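DNA translocase coupling protein (Clostridium perfringens, PDB 6O1Y) binds ATP and is probably a membrane-associated, DNA-binding translocase of the FtsK/SpoIIIE family, represented here by a fragment that includes its ATPase domain. Local coordinates at residues L98-K103 against Q339-D344; G141-L146 against V232-A237; A92-Y97 against K324-F329. All coordinates share one frame; numbering follows the deposited sequence.

Contact 1 (L98-K103 against Q339-D344). With ATP (adenosine-5'-triphosphate), chain C.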
loop_
_atom_site.group_PDB
_atom_site.type_symbol
_atom_site.label_atom_id
_atom_site.label_comp_id
_atom_site.label_asym_id
_atom_site.label_seq_id
_atom_site.Cartn_x
_atom_site.Cartn_y
_atom_site.Cartn_z
ATOM N N LEU A 98 14.907 -4.569 0.872
ATOM C CA LEU A 98 14.694 -5.811 0.134
ATOM C C LEU A 98 14.546 -5.492 -1.361
ATOM O O LEU A 98 13.549 -4.893 -1.729
ATOM C CB LEU A 98 13.428 -6.483 0.714
ATOM C CG LEU A 98 12.972 -7.832 0.197
ATOM C CD1 LEU A 98 14.026 -8.887 0.387
ATOM C CD2 LEU A 98 11.747 -8.264 0.918
ATOM N N PRO A 99 15.511 -5.822 -2.245
ATOM C CA PRO A 99 15.322 -5.501 -3.671
ATOM C C PRO A 99 14.389 -6.484 -4.368
ATOM O O PRO A 99 14.082 -7.557 -3.840
ATOM C CB PRO A 99 16.736 -5.613 -4.242
ATOM C CG PRO A 99 17.348 -6.694 -3.437
ATOM C CD PRO A 99 16.794 -6.524 -2.027
ATOM N N TRP A 100 13.967 -6.120 -5.579
ATOM C CA TRP A 100 13.122 -6.955 -6.407
ATOM C C TRP A 100 13.958 -8.096 -7.041
ATOM O O TRP A 100 15.141 -7.917 -7.307
ATOM C CB TRP A 100 12.450 -6.101 -7.499
ATOM C CG TRP A 100 11.755 -6.936 -8.527
ATOM C CD1 TRP A 100 12.167 -7.159 -9.809
ATOM C CD2 TRP A 100 10.678 -7.860 -8.284
ATOM N NE1 TRP A 100 11.380 -8.123 -10.400
ATOM C CE2 TRP A 100 10.457 -8.569 -9.488
ATOM C CE3 TRP A 100 9.895 -8.177 -7.154
ATOM C CZ2 TRP A 100 9.427 -9.509 -9.620
ATOM C CZ3 TRP A 100 8.892 -9.123 -7.280
ATOM C CH2 TRP A 100 8.672 -9.787 -8.496
ATOM N N ASP A 101 13.336 -9.254 -7.281
ATOM C CA ASP A 101 13.936 -10.385 -7.962
ATOM C C ASP A 101 12.842 -11.076 -8.751
ATOM O O ASP A 101 11.743 -11.286 -8.222
ATOM C CB ASP A 101 14.602 -11.361 -6.984
ATOM C CG ASP A 101 15.622 -12.279 -7.646
ATOM O OD1 ASP A 101 15.216 -13.122 -8.481
ATOM O OD2 ASP A 101 16.831 -12.148 -7.335
ATOM N N ASP A 102 13.136 -11.458 -10.013
ATOM C CA ASP A 102 12.139 -12.128 -10.843
ATOM C C ASP A 102 11.789 -13.507 -10.290
ATOM O O ASP A 102 10.834 -14.117 -10.756
ATOM C CB ASP A 102 12.561 -12.175 -12.325
ATOM C CG ASP A 102 12.476 -10.865 -13.115
ATOM O OD1 ASP A 102 12.073 -9.821 -12.520
ATOM O OD2 ASP A 102 12.818 -10.879 -14.328
ATOM N N LYS A 103 12.515 -13.964 -9.240
ATOM C CA LYS A 103 12.267 -15.242 -8.555
ATOM C C LYS A 103 10.958 -15.186 -7.807
ATOM O O LYS A 103 10.304 -16.208 -7.644
ATOM C CB LYS A 103 13.440 -15.672 -7.626
ATOM C CG LYS A 103 13.589 -14.945 -6.266
ATOM C CD LYS A 103 14.946 -15.231 -5.603
ATOM C CE LYS A 103 15.152 -14.474 -4.308
ATOM N NZ LYS A 103 14.827 -15.308 -3.119
ATOM N N GLN A 339 7.571 -4.787 4.251
ATOM C CA GLN A 339 8.657 -4.093 3.571
ATOM C C GLN A 339 8.493 -4.327 2.071
ATOM O O GLN A 339 8.695 -5.446 1.581
ATOM C CB GLN A 339 10.051 -4.557 4.092
ATOM C CG GLN A 339 11.286 -3.997 3.335
ATOM C CD GLN A 339 11.490 -2.487 3.415
ATOM O OE1 GLN A 339 11.091 -1.800 4.379
ATOM N NE2 GLN A 339 12.143 -1.939 2.393
ATOM N N ALA A 340 8.127 -3.265 1.352
ATOM C CA ALA A 340 7.963 -3.303 -0.100
ATOM C C ALA A 340 9.305 -3.562 -0.808
ATOM O O ALA A 340 10.326 -2.969 -0.446
ATOM C CB ALA A 340 7.343 -2.000 -0.594
ATOM N N PHE A 341 9.300 -4.476 -1.801
ATOM C CA PHE A 341 10.472 -4.792 -2.610
ATOM C C PHE A 341 10.907 -3.500 -3.288
ATOM O O PHE A 341 10.054 -2.659 -3.601
ATOM C CB PHE A 341 10.113 -5.802 -3.728
ATOM C CG PHE A 341 9.638 -7.185 -3.350
ATOM C CD1 PHE A 341 10.346 -7.960 -2.440
ATOM C CD2 PHE A 341 8.546 -7.753 -3.981
ATOM C CE1 PHE A 341 9.927 -9.252 -2.118
ATOM C CE2 PHE A 341 8.144 -9.058 -3.682
ATOM C CZ PHE A 341 8.837 -9.801 -2.752
ATOM N N TYR A 342 12.213 -3.319 -3.503
ATOM C CA TYR A 342 12.670 -2.140 -4.209
ATOM C C TYR A 342 12.803 -2.513 -5.656
ATOM O O TYR A 342 13.608 -3.369 -6.013
ATOM C CB TYR A 342 13.948 -1.511 -3.622
ATOM C CG TYR A 342 14.420 -0.295 -4.400
ATOM C CD1 TYR A 342 13.529 0.702 -4.785
ATOM C CD2 TYR A 342 15.756 -0.145 -4.753
ATOM C CE1 TYR A 342 13.945 1.788 -5.553
ATOM C CE2 TYR A 342 16.191 0.958 -5.488
ATOM C CZ TYR A 342 15.279 1.915 -5.898
ATOM O OH TYR A 342 15.697 2.992 -6.641
ATOM N N PHE A 343 11.948 -1.918 -6.473
ATOM C CA PHE A 343 11.894 -2.149 -7.904
ATOM C C PHE A 343 12.597 -1.007 -8.609
ATOM O O PHE A 343 12.050 0.084 -8.747
ATOM C CB PHE A 343 10.436 -2.302 -8.378
ATOM C CG PHE A 343 10.345 -2.669 -9.837
ATOM C CD1 PHE A 343 10.187 -1.688 -10.810
ATOM C CD2 PHE A 343 10.479 -3.990 -10.247
ATOM C CE1 PHE A 343 10.154 -2.022 -12.161
ATOM C CE2 PHE A 343 10.429 -4.319 -11.589
ATOM C CZ PHE A 343 10.270 -3.331 -12.538
ATOM N N ASP A 344 13.821 -1.255 -9.032
ATOM C CA ASP A 344 14.643 -0.286 -9.730
ATOM C C ASP A 344 14.372 -0.359 -11.240
ATOM O O ASP A 344 14.693 -1.359 -11.874
ATOM C CB ASP A 344 16.113 -0.567 -9.413
ATOM C CG ASP A 344 16.985 0.656 -9.341
ATOM O OD1 ASP A 344 16.777 1.587 -10.158
ATOM O OD2 ASP A 344 17.885 0.689 -8.471
HETATM P PG ATP C . 5.943 8.940 -7.397
HETATM O O1G ATP C . 7.059 8.730 -8.384
HETATM O O2G ATP C . 4.587 8.391 -7.918
HETATM O O3G ATP C . 5.748 10.432 -7.052
HETATM P PB ATP C . 7.163 8.398 -4.745
HETATM O O1B ATP C . 6.357 8.242 -3.512
HETATM O O2B ATP C . 7.730 9.819 -4.815
HETATM O O3B ATP C . 6.234 8.171 -6.024
HETATM P PA ATP C . 9.349 6.693 -5.765
HETATM O O1A ATP C . 9.322 7.443 -7.045
HETATM O O2A ATP C . 8.743 5.300 -5.966
HETATM O O3A ATP C . 8.405 7.401 -4.691
HETATM O "O5'" ATP C . 10.887 6.502 -5.289
HETATM C "C5'" ATP C . 11.387 7.006 -4.034
HETATM C "C4'" ATP C . 12.801 6.543 -3.771
HETATM O "O4'" ATP C . 12.911 6.084 -2.402
HETATM C "C3'" ATP C . 13.346 5.395 -4.620
HETATM O "O3'" ATP C . 13.850 5.834 -5.877
HETATM C "C2'" ATP C . 14.421 4.819 -3.697
HETATM O "O2'" ATP C . 15.632 5.573 -3.687
HETATM C "C1'" ATP C . 13.696 4.904 -2.355
HETATM N N9 ATP C . 12.830 3.755 -2.086
HETATM C C8 ATP C . 11.574 3.507 -2.577
HETATM N N7 ATP C . 11.111 2.313 -2.289
HETATM C C5 ATP C . 12.130 1.738 -1.546
HETATM C C6 ATP C . 12.289 0.452 -0.986
HETATM N N6 ATP C . 11.373 -0.512 -1.082
HETATM N N1 ATP C . 13.449 0.180 -0.345
HETATM C C2 ATP C . 14.377 1.142 -0.260
HETATM N N3 ATP C . 14.340 2.388 -0.749
HETATM C C4 ATP C . 13.187 2.621 -1.396
#
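Leu98 and Trp100 hold Tyr342 by its backbone from both polar ends. Tyr342 N donates to Leu98 O at 2.7 Å, lying in the carbonyl plane, and Trp100 N returns a bond to Tyr342 O at 2.8 Å, from above the carbonyl plane. The two bonds make a single beta bridge that pairs Pro99 with Tyr342, and Leu98 O also receives a CA-H...O contact from Phe341. Leu98 CG stands anti to the backbone N (chi1 -177°), which puts CD2 3.7 Å from Phe341 CD1. The six-membered ring of Trp100 turns its edge to the face of Phe341 (offset, planes at 64°), and CD2 of Phe343 lies over a face of the indole, 3.6 Å from Trp100 CD1. Asp102 OD1 takes two indole N-H groups, Trp100 NE1 at 2.8 Å and Trp151 NE1, while OD2 pairs with Lys155 NZ in a salt bridge. On the ATP side, Ala340 O accepts a weak bond from ATP N6; Gln339 OE1 accepts from Arg326 NE and Gln339 NE2 donates to Lys324 O. The chemistry is consistent with the adenine amino group being read partly by a main-chain carbonyl, two residues before the bridged Tyr342.

Contact 2 (G141-L146 against V232-A237). With ATP (adenosine-5'-triphosphate), chain C.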
loop_
_atom_site.group_PDB
_atom_site.type_symbol
_atom_site.label_atom_id
_atom_site.label_comp_id
_atom_site.label_asym_id
_atom_site.label_seq_id
_atom_site.Cartn_x
_atom_site.Cartn_y
_atom_site.Cartn_z
ATOM N N GLY A 141 7.910 5.673 -1.915
ATOM C CA GLY A 141 8.080 4.546 -2.814
ATOM C C GLY A 141 6.779 3.895 -3.206
ATOM O O GLY A 141 6.748 2.693 -3.479
ATOM N N LYS A 142 5.704 4.688 -3.222
ATOM C CA LYS A 142 4.378 4.226 -3.605
ATOM C C LYS A 142 4.313 3.943 -5.115
ATOM O O LYS A 142 3.559 3.060 -5.542
ATOM C CB LYS A 142 3.267 5.178 -3.114
ATOM C CG LYS A 142 3.376 6.621 -3.593
ATOM C CD LYS A 142 2.028 7.317 -3.623
ATOM C CE LYS A 142 2.046 8.498 -4.554
ATOM N NZ LYS A 142 2.442 8.119 -5.939
ATOM N N SER A 143 5.143 4.652 -5.908
ATOM C CA SER A 143 5.276 4.438 -7.351
ATOM C C SER A 143 5.992 3.121 -7.589
ATOM O O SER A 143 5.501 2.309 -8.369
ATOM C CB SER A 143 6.061 5.572 -8.007
ATOM O OG SER A 143 6.395 5.358 -9.370
ATOM N N VAL A 144 7.145 2.905 -6.905
ATOM C CA VAL A 144 7.965 1.687 -6.976
ATOM C C VAL A 144 7.077 0.404 -6.891
ATOM O O VAL A 144 7.229 -0.513 -7.709
ATOM C CB VAL A 144 9.126 1.725 -5.924
ATOM C CG1 VAL A 144 9.577 0.326 -5.506
ATOM C CG2 VAL A 144 10.316 2.522 -6.444
ATOM N N ILE A 145 6.127 0.381 -5.943
ATOM C CA ILE A 145 5.261 -0.761 -5.743
ATOM C C ILE A 145 4.491 -1.041 -6.996
ATOM O O ILE A 145 4.507 -2.162 -7.490
ATOM C CB ILE A 145 4.308 -0.545 -4.544
ATOM C CG1 ILE A 145 5.085 -0.296 -3.241
ATOM C CG2 ILE A 145 3.316 -1.722 -4.419
ATOM C CD1 ILE A 145 4.237 -0.230 -2.015
ATOM N N LEU A 146 3.805 -0.016 -7.497
ATOM C CA LEU A 146 2.942 -0.040 -8.674
ATOM C C LEU A 146 3.640 -0.519 -9.920
ATOM O O LEU A 146 3.090 -1.372 -10.617
ATOM C CB LEU A 146 2.293 1.335 -8.884
ATOM C CG LEU A 146 1.286 1.781 -7.823
ATOM C CD1 LEU A 146 0.652 3.060 -8.232
ATOM C CD2 LEU A 146 0.223 0.708 -7.572
ATOM N N VAL A 232 -2.748 1.359 -14.452
ATOM C CA VAL A 232 -2.078 2.032 -13.347
ATOM C C VAL A 232 -2.181 3.541 -13.443
ATOM O O VAL A 232 -1.785 4.133 -14.446
ATOM C CB VAL A 232 -0.621 1.565 -13.166
ATOM C CG1 VAL A 232 -0.562 0.218 -12.462
ATOM C CG2 VAL A 232 0.110 1.501 -14.500
ATOM N N ILE A 233 -2.691 4.155 -12.378
ATOM C CA ILE A 233 -2.891 5.600 -12.248
ATOM C C ILE A 233 -1.896 6.158 -11.232
ATOM O O ILE A 233 -2.004 5.837 -10.047
ATOM C CB ILE A 233 -4.365 5.898 -11.839
ATOM C CG1 ILE A 233 -5.356 5.318 -12.848
ATOM C CG2 ILE A 233 -4.618 7.398 -11.586
ATOM C CD1 ILE A 233 -6.332 4.473 -12.210
ATOM N N ASP A 234 -0.931 6.988 -11.703
ATOM C CA ASP A 234 0.129 7.581 -10.879
ATOM C C ASP A 234 -0.389 8.495 -9.775
ATOM O O ASP A 234 0.150 8.498 -8.657
ATOM C CB ASP A 234 1.152 8.336 -11.741
ATOM C CG ASP A 234 2.357 8.795 -10.936
ATOM O OD1 ASP A 234 3.250 7.945 -10.654
ATOM O OD2 ASP A 234 2.384 9.982 -10.543
ATOM N N GLU A 235 -1.400 9.302 -10.107
ATOM C CA GLU A 235 -1.997 10.183 -9.131
ATOM C C GLU A 235 -3.483 10.218 -9.362
ATOM O O GLU A 235 -3.948 10.755 -10.373
ATOM C CB GLU A 235 -1.343 11.590 -9.145
ATOM C CG GLU A 235 -1.848 12.540 -8.065
ATOM C CD GLU A 235 -1.997 11.932 -6.682
ATOM O OE1 GLU A 235 -0.963 11.572 -6.078
ATOM O OE2 GLU A 235 -3.149 11.803 -6.209
ATOM N N LEU A 236 -4.238 9.633 -8.436
ATOM C CA LEU A 236 -5.692 9.635 -8.539
ATOM C C LEU A 236 -6.227 11.066 -8.737
ATOM O O LEU A 236 -7.094 11.271 -9.581
ATOM C CB LEU A 236 -6.314 8.970 -7.299
ATOM C CG LEU A 236 -7.825 8.726 -7.281
ATOM C CD1 LEU A 236 -8.329 8.037 -8.546
ATOM C CD2 LEU A 236 -8.223 7.964 -6.049
ATOM N N ALA A 237 -5.643 12.049 -8.032
ATOM C CA ALA A 237 -6.026 13.471 -8.072
ATOM C C ALA A 237 -6.046 14.105 -9.483
ATOM O O ALA A 237 -6.763 15.089 -9.698
ATOM C CB ALA A 237 -5.143 14.285 -7.132
HETATM P PG ATP C . 5.943 8.940 -7.397
HETATM O O1G ATP C . 7.059 8.730 -8.384
HETATM O O2G ATP C . 4.587 8.391 -7.918
HETATM O O3G ATP C . 5.748 10.432 -7.052
HETATM P PB ATP C . 7.163 8.398 -4.745
HETATM O O1B ATP C . 6.357 8.242 -3.512
HETATM O O2B ATP C . 7.730 9.819 -4.815
HETATM O O3B ATP C . 6.234 8.171 -6.024
HETATM P PA ATP C . 9.349 6.693 -5.765
HETATM O O1A ATP C . 9.322 7.443 -7.045
HETATM O O2A ATP C . 8.743 5.300 -5.966
HETATM O O3A ATP C . 8.405 7.401 -4.691
HETATM O "O5'" ATP C . 10.887 6.502 -5.289
HETATM C "C5'" ATP C . 11.387 7.006 -4.034
HETATM C "C4'" ATP C . 12.801 6.543 -3.771
HETATM O "O4'" ATP C . 12.911 6.084 -2.402
HETATM C "C3'" ATP C . 13.346 5.395 -4.620
HETATM O "O3'" ATP C . 13.850 5.834 -5.877
HETATM C "C2'" ATP C . 14.421 4.819 -3.697
HETATM O "O2'" ATP C . 15.632 5.573 -3.687
HETATM C "C1'" ATP C . 13.696 4.904 -2.355
HETATM N N9 ATP C . 12.830 3.755 -2.086
HETATM C C8 ATP C . 11.574 3.507 -2.577
HETATM N N7 ATP C . 11.111 2.313 -2.289
HETATM C C5 ATP C . 12.130 1.738 -1.546
HETATM C C6 ATP C . 12.289 0.452 -0.986
HETATM N N6 ATP C . 11.373 -0.512 -1.082
HETATM N N1 ATP C . 13.449 0.180 -0.345
HETATM C C2 ATP C . 14.377 1.142 -0.260
HETATM N N3 ATP C . 14.340 2.388 -0.749
HETATM C C4 ATP C . 13.187 2.621 -1.396
#
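Lys142 brings its ammonium group between the ATP gamma-phosphate and the backbone of Asp234. Its CG sits between the backbone N and the carbonyl carbon (chi1 58°), the chain then runs extended and bends at its last torsion, and NZ donates to ATP O2G at 2.9 Å. The same NZ lies 3.6 Å from Asp234 O. Asp234 reaches in from just beyond the end of strand 229-233 with CG anti to its backbone N (chi1 -172°); its OD1 is 3.1 Å from ATP O2G, a close approach and not a bond, and OD2 is held by a salt bridge to Lys166. Ser143 packs CB against the phosphates, and its OG is hydrogen-bonded to Glu170. Val144 N donates to ATP O2A at 3.0 Å. Gly141 has a positive phi (104°), and its N makes weak bonds to ATP O3A and O1B. Farther along the helix Leu146 points at the strand, CD1 4.2 Å from Ile233 O, opposite Val232. Lys142 and these amides belong to the Walker A motif (P-loop), and the placing of Asp234 is consistent with Walker B; strand 272-278 lies between strands 229-233 and 132-135, an order fitting the inserted-strand class of P-loop ATPases.

Contact 3 (A92-Y97 against K324-F329). With ATP (adenosine-5'-triphosphate), chain C.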
loop_
_atom_site.group_PDB
_atom_site.type_symbol
_atom_site.label_atom_id
_atom_site.label_comp_id
_atom_site.label_asym_id
_atom_site.label_seq_id
_atom_site.Cartn_x
_atom_site.Cartn_y
_atom_site.Cartn_z
ATOM N N ALA A 92 10.029 -9.483 15.932
ATOM C CA ALA A 92 9.159 -9.015 14.851
ATOM C C ALA A 92 10.130 -8.563 13.722
ATOM O O ALA A 92 10.259 -7.373 13.419
ATOM C CB ALA A 92 8.279 -7.873 15.323
ATOM N N LYS A 93 10.860 -9.551 13.151
ATOM C CA LYS A 93 11.909 -9.395 12.141
ATOM C C LYS A 93 11.397 -9.215 10.702
ATOM O O LYS A 93 10.846 -10.156 10.097
ATOM C CB LYS A 93 12.913 -10.562 12.207
ATOM C CG LYS A 93 13.558 -10.798 13.566
ATOM C CD LYS A 93 14.312 -12.134 13.597
ATOM C CE LYS A 93 13.896 -13.034 14.742
ATOM N NZ LYS A 93 14.571 -12.676 16.023
ATOM N N ILE A 94 11.630 -8.000 10.154
ATOM C CA ILE A 94 11.302 -7.583 8.785
ATOM C C ILE A 94 12.479 -6.854 8.166
ATOM O O ILE A 94 12.967 -5.898 8.779
ATOM C CB ILE A 94 9.991 -6.752 8.651
ATOM C CG1 ILE A 94 9.844 -5.701 9.762
ATOM C CG2 ILE A 94 8.762 -7.660 8.555
ATOM C CD1 ILE A 94 8.585 -4.966 9.697
ATOM N N PRO A 95 12.939 -7.266 6.951
ATOM C CA PRO A 95 14.069 -6.569 6.298
ATOM C C PRO A 95 13.923 -5.048 6.252
ATOM O O PRO A 95 12.826 -4.557 6.066
ATOM C CB PRO A 95 14.066 -7.157 4.883
ATOM C CG PRO A 95 13.490 -8.487 5.040
ATOM C CD PRO A 95 12.461 -8.386 6.119
ATOM N N LYS A 96 15.010 -4.312 6.463
ATOM C CA LYS A 96 15.009 -2.846 6.416
ATOM C C LYS A 96 15.179 -2.374 4.955
ATOM O O LYS A 96 14.968 -1.201 4.634
ATOM C CB LYS A 96 16.125 -2.281 7.318
ATOM C CG LYS A 96 15.798 -2.301 8.815
ATOM C CD LYS A 96 17.036 -2.020 9.705
ATOM C CE LYS A 96 17.854 -3.265 10.025
ATOM N NZ LYS A 96 19.008 -2.966 10.917
ATOM N N TYR A 97 15.564 -3.309 4.083
ATOM C CA TYR A 97 15.776 -3.127 2.656
ATOM C C TYR A 97 15.660 -4.505 1.984
ATOM O O TYR A 97 16.234 -5.495 2.465
ATOM C CB TYR A 97 17.136 -2.456 2.390
ATOM C CG TYR A 97 17.555 -2.398 0.936
ATOM C CD1 TYR A 97 16.967 -1.495 0.058
ATOM C CD2 TYR A 97 18.571 -3.218 0.447
ATOM C CE1 TYR A 97 17.344 -1.437 -1.283
ATOM C CE2 TYR A 97 18.961 -3.166 -0.894
ATOM C CZ TYR A 97 18.353 -2.259 -1.755
ATOM O OH TYR A 97 18.721 -2.157 -3.083
ATOM N N LYS A 324 12.660 3.422 4.656
ATOM C CA LYS A 324 12.356 3.573 3.225
ATOM C C LYS A 324 11.856 2.279 2.651
ATOM O O LYS A 324 12.584 1.275 2.638
ATOM C CB LYS A 324 13.584 4.030 2.437
ATOM C CG LYS A 324 13.303 5.181 1.479
ATOM C CD LYS A 324 14.567 6.028 1.256
ATOM C CE LYS A 324 15.063 6.799 2.477
ATOM N NZ LYS A 324 16.527 7.029 2.433
ATOM N N GLY A 325 10.593 2.302 2.248
ATOM C CA GLY A 325 9.917 1.153 1.660
ATOM C C GLY A 325 9.090 0.365 2.646
ATOM O O GLY A 325 8.564 -0.692 2.289
ATOM N N ARG A 326 8.980 0.860 3.894
ATOM C CA ARG A 326 8.179 0.201 4.921
ATOM C C ARG A 326 6.774 0.785 4.855
ATOM O O ARG A 326 6.556 1.999 5.047
ATOM C CB ARG A 326 8.809 0.328 6.317
ATOM C CG ARG A 326 8.195 -0.536 7.408
ATOM C CD ARG A 326 8.507 -2.023 7.298
ATOM N NE ARG A 326 9.932 -2.393 7.247
ATOM C CZ ARG A 326 10.739 -2.482 8.299
ATOM N NH1 ARG A 326 10.320 -2.107 9.502
ATOM N NH2 ARG A 326 11.992 -2.875 8.147
ATOM N N PHE A 327 5.832 -0.101 4.499
ATOM C CA PHE A 327 4.420 0.192 4.313
ATOM C C PHE A 327 3.529 -0.598 5.232
ATOM O O PHE A 327 3.938 -1.525 5.933
ATOM C CB PHE A 327 4.015 -0.105 2.852
ATOM C CG PHE A 327 4.457 0.945 1.874
ATOM C CD1 PHE A 327 5.680 0.848 1.236
ATOM C CD2 PHE A 327 3.669 2.052 1.621
ATOM C CE1 PHE A 327 6.112 1.844 0.364
ATOM C CE2 PHE A 327 4.107 3.055 0.759
ATOM C CZ PHE A 327 5.332 2.946 0.142
ATOM N N LEU A 328 2.284 -0.211 5.197
ATOM C CA LEU A 328 1.207 -0.891 5.851
ATOM C C LEU A 328 0.389 -1.498 4.724
ATOM O O LEU A 328 0.380 -0.980 3.597
ATOM C CB LEU A 328 0.367 0.086 6.677
ATOM C CG LEU A 328 0.912 0.377 8.044
ATOM C CD1 LEU A 328 0.017 1.291 8.753
ATOM C CD2 LEU A 328 1.052 -0.896 8.868
ATOM N N PHE A 329 -0.282 -2.599 5.030
ATOM C CA PHE A 329 -1.095 -3.332 4.082
ATOM C C PHE A 329 -2.432 -3.679 4.708
ATOM O O PHE A 329 -2.469 -4.353 5.728
ATOM C CB PHE A 329 -0.339 -4.606 3.644
ATOM C CG PHE A 329 -1.087 -5.464 2.656
ATOM C CD1 PHE A 329 -1.057 -5.173 1.298
ATOM C CD2 PHE A 329 -1.837 -6.552 3.083
ATOM C CE1 PHE A 329 -1.768 -5.952 0.387
ATOM C CE2 PHE A 329 -2.533 -7.339 2.168
ATOM C CZ PHE A 329 -2.500 -7.028 0.829
HETATM P PG ATP C . 5.943 8.940 -7.397
HETATM O O1G ATP C . 7.059 8.730 -8.384
HETATM O O2G ATP C . 4.587 8.391 -7.918
HETATM O O3G ATP C . 5.748 10.432 -7.052
HETATM P PB ATP C . 7.163 8.398 -4.745
HETATM O O1B ATP C . 6.357 8.242 -3.512
HETATM O O2B ATP C . 7.730 9.819 -4.815
HETATM O O3B ATP C . 6.234 8.171 -6.024
HETATM P PA ATP C . 9.349 6.693 -5.765
HETATM O O1A ATP C . 9.322 7.443 -7.045
HETATM O O2A ATP C . 8.743 5.300 -5.966
HETATM O O3A ATP C . 8.405 7.401 -4.691
HETATM O "O5'" ATP C . 10.887 6.502 -5.289
HETATM C "C5'" ATP C . 11.387 7.006 -4.034
HETATM C "C4'" ATP C . 12.801 6.543 -3.771
HETATM O "O4'" ATP C . 12.911 6.084 -2.402
HETATM C "C3'" ATP C . 13.346 5.395 -4.620
HETATM O "O3'" ATP C . 13.850 5.834 -5.877
HETATM C "C2'" ATP C . 14.421 4.819 -3.697
HETATM O "O2'" ATP C . 15.632 5.573 -3.687
HETATM C "C1'" ATP C . 13.696 4.904 -2.355
HETATM N N9 ATP C . 12.830 3.755 -2.086
HETATM C C8 ATP C . 11.574 3.507 -2.577
HETATM N N7 ATP C . 11.111 2.313 -2.289
HETATM C C5 ATP C . 12.130 1.738 -1.546
HETATM C C6 ATP C . 12.289 0.452 -0.986
HETATM N N6 ATP C . 11.373 -0.512 -1.082
HETATM N N1 ATP C . 13.449 0.180 -0.345
HETATM C C2 ATP C . 14.377 1.142 -0.260
HETATM N N3 ATP C . 14.340 2.388 -0.749
HETATM C C4 ATP C . 13.187 2.621 -1.396
#
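The linker between strands 82-89 and 111-116 runs past the start of strand 326-331, beside the adenine end of the ATP site. Arg326 makes the contact. Its NH2 donates to Pro95 O at 2.8 Å, a bent bond that reaches the oxygen from well above the carbonyl plane. Ile94 lies over one face of the guanidinium, its CD1 3.3 Å from Arg326 NH1, and Lys96 comes in at the edge, with CA 3.5 Å from Arg326 NH2. The arginine gets there by leaving the backbone with CG anti to N (chi1 -169°) and then bending at chi2 and chi3, which folds the group back across Ile94. Its remaining nitrogens look to strand 334-340: NE bonds to Gln339 and NH1, weakly, to Gln337. The guanidinium is therefore gripped from linker and adjacent strand together. Nearer the nucleotide, CB and CG of Lys324 each lie 3.7 Å from ATP N3 and its O 3.3 Å from ATP N1, whereas Tyr97 presents its ring edge to ATP C2. Gly325 CA packs 3.5 Å from ATP N6. The arrangement is that of an adenine pocket lined by a linker and by the turn leading into strand 326-331, which forms a hairpin with strand 334-340.

How the contacts relate
Along the chain the segments run 92-97, 98-103, 141-146, 232-237, 324-329 and 339-344, so contacts 1 and 3 cross while contact 2 lies within the span of each. Contacts 3 and 1 set one linker against strand 326-331 and against the end region of strand 334-340 with the residues after it, centres about 12 Å apart. Contact 2 sits about 16 Å from contact 1 and about 18 Å from contact 3, where helix 142-155 meets strand 229-233 of the same mixed sheet. Val144 packs against Tyr342 and Phe343, and Ile145 against Phe327. All three touch ATP, contact 2 mainly the phosphates, contacts 1 and 3 mainly the adenine and ribose, so sequence-distant parts build one nucleotide site.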